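Local coordinates for protein putative mandelate racemase (Zymomonas mobilis, PDB 2OX4) that binds magnesium and probably acts as a lyase, perhaps a dehydratase, of the mandelate racemase branch of the enolase superfamily, at residues G185-P188 against S189-K193. Numbering follows the deposited sequence.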
ATOM      1  N   GLY C 185      16.198  17.101  16.544  1.00 13.50           N
ATOM      2  CA  GLY C 185      15.603  18.203  15.774  1.00 10.93           C
ATOM      3  C   GLY C 185      16.647  18.980  14.982  1.00 11.89           C
ATOM      4  O   GLY C 185      17.831  18.635  15.007  1.00 12.65           O
ATOM      5  N   PRO C 186      16.222  20.023  14.259  1.00 14.24           N
ATOM      6  CA  PRO C 186      17.189  20.736  13.426  1.00 13.03           C
ATOM      7  C   PRO C 186      18.370  21.273  14.241  1.00 15.30           C
ATOM      8  O   PRO C 186      18.188  21.793  15.350  1.00 15.01           O
ATOM      9  CB  PRO C 186      16.366  21.885  12.824  1.00 14.24           C
ATOM     10  CG  PRO C 186      14.955  21.377  12.841  1.00 13.76           C
ATOM     11  CD  PRO C 186      14.856  20.568  14.112  1.00 13.64           C
ATOM     12  N   LEU C 187      19.567  21.122  13.687  1.00 13.08           N
ATOM     13  CA  LEU C 187      20.802  21.390  14.434  1.00 13.03           C
ATOM     14  C   LEU C 187      21.346  22.791  14.120  1.00 14.03           C
ATOM     15  O   LEU C 187      21.167  23.285  13.005  1.00 15.28           O
ATOM     16  CB  LEU C 187      21.864  20.340  14.071  1.00 14.45           C
ATOM     17  CG  LEU C 187      21.648  18.887  14.498  1.00 12.10           C
ATOM     18  CD1 LEU C 187      22.823  18.011  14.052  1.00  9.21           C
ATOM     19  CD2 LEU C 187      21.432  18.772  15.996  1.00 17.67           C
ATOM     20  N   PRO C 188      22.047  23.415  15.095  1.00 16.98           N
ATOM     21  CA  PRO C 188      22.775  24.658  14.798  1.00 20.47           C
ATOM     22  C   PRO C 188      23.879  24.465  13.765  1.00 18.88           C
ATOM     23  O   PRO C 188      24.475  23.385  13.671  1.00 14.20           O
ATOM     24  CB  PRO C 188      23.374  25.055  16.151  1.00 17.62           C
ATOM     25  CG  PRO C 188      22.605  24.285  17.171  1.00 18.92           C
ATOM     26  CD  PRO C 188      22.201  23.014  16.504  1.00 16.56           C
ATOM     27  N   SER C 189      24.150  25.515  12.995  1.00 15.59           N
ATOM     28  CA  SER C 189      25.232  25.493  12.020  1.00 19.18           C
ATOM     29  C   SER C 189      26.562  25.083  12.662  1.00 14.51           C
ATOM     30  O   SER C 189      27.304  24.293  12.075  1.00 17.61           O
ATOM     31  CB  SER C 189      25.353  26.853  11.313  1.00 24.13           C
ATOM     32  OG  SER C 189      26.581  26.973  10.611  1.00 36.66           O
ATOM     33  N   GLU C 190      26.846  25.595  13.858  1.00 20.31           N
ATOM     34  CA  GLU C 190      28.123  25.305  14.534  1.00 25.39           C
ATOM     35  C   GLU C 190      28.295  23.824  14.881  1.00 22.41           C
ATOM     36  O   GLU C 190      29.407  23.297  14.826  1.00 19.60           O
ATOM     37  CB  GLU C 190      28.307  26.178  15.783  1.00 24.09           C
ATOM     38  CG  GLU C 190      29.753  26.257  16.315  1.00 34.02           C
ATOM     39  CD  GLU C 190      30.740  26.860  15.317  1.00 38.18           C
ATOM     40  OE1 GLU C 190      30.344  27.735  14.519  1.00 36.38           O
ATOM     41  OE2 GLU C 190      31.926  26.464  15.333  1.00 42.01           O
ATOM     42  N   THR C 191      27.189  23.155  15.208  1.00 20.34           N
ATOM     43  CA  THR C 191      27.211  21.716  15.506  1.00 17.68           C
ATOM     44  C   THR C 191      27.540  20.902  14.264  1.00 15.61           C
ATOM     45  O   THR C 191      28.371  19.988  14.304  1.00 18.36           O
ATOM     46  CB  THR C 191      25.881  21.253  16.106  1.00 17.35           C
ATOM     47  OG1 THR C 191      25.647  21.985  17.312  1.00 24.07           O
ATOM     48  CG2 THR C 191      25.912  19.746  16.427  1.00 19.26           C
ATOM     49  N   ILE C 192      26.885  21.242  13.160  1.00 14.12           N
ATOM     50  CA  ILE C 192      27.228  20.676  11.862  1.00 19.23           C
ATOM     51  C   ILE C 192      28.719  20.877  11.551  1.00 21.16           C
ATOM     52  O   ILE C 192      29.407  19.940  11.140  1.00 17.57           O
ATOM     53  CB  ILE C 192      26.328  21.255  10.741  1.00 18.71           C
ATOM     54  CG1 ILE C 192      24.837  20.994  11.038  1.00 14.10           C
ATOM     55  CG2 ILE C 192      26.732  20.718   9.374  1.00 20.90           C
ATOM     56  CD1 ILE C 192      24.424  19.503  10.999  1.00 19.27           C
ATOM     57  N   LYS C 193      29.217  22.089  11.794  1.00 18.89           N
ATOM     58  CA  LYS C 193      30.627  22.411  11.537  1.00 21.12           C
ATOM     59  C   LYS C 193      31.578  21.545  12.367  1.00 12.33           C
ATOM     60  O   LYS C 193      32.568  21.047  11.834  1.00 21.39           O
ATOM     61  CB  LYS C 193      30.900  23.900  11.783  1.00 23.77           C
ATOM     62  CG  LYS C 193      32.327  24.341  11.442  1.00 45.12           C
ATOM     63  CD  LYS C 193      32.353  25.628  10.628  1.00 61.95           C
ATOM     64  CE  LYS C 193      32.688  26.830  11.495  1.00 74.34           C
ATOM     65  NZ  LYS C 193      31.465  27.422  12.102  1.00 78.67           N
TER
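Pro-188, the N-cap of helix 189-206, offers its carbonyl O to two amides of the first turn. Ile-192 N gives the regular i+4 bond, 3.3 Å to Pro-188 O and nearly straight at 172°, whereas Thr-191 N, 3.1 Å from the same oxygen, adds a weak, bent one (125°). Proline suits this place because its missing N-H costs no helix bond, and its ring restrains phi while psi stays extended before the turn begins. Ring atoms CG and CD lie alongside Thr-191, with CD 3.7 Å from OG1, a van der Waals contact. Next to it, Leu-187 CD1 meets Ile-192 CD1 at 3.8 Å, the two side chains running about perpendicular. With Ile-192 CG1 anti to the carbonyl carbon, the bent second torsion (chi2 -67°) brings CD1 to the leucine. Apolar residues fit here, since both side chains also touch helix 222-232, where Gln-227 OE1 accepts Leu-187 N. Oppositely charged and one turn apart, Lys-193 NZ reaches Glu-190 OE1 at 2.7 Å, from above the carboxylate plane, while OE2 forms a salt bridge with Arg-174. A shared backbone acceptor and branched aliphatics packed against helix 222-232 thus fix this helix start, away from the magnesium site.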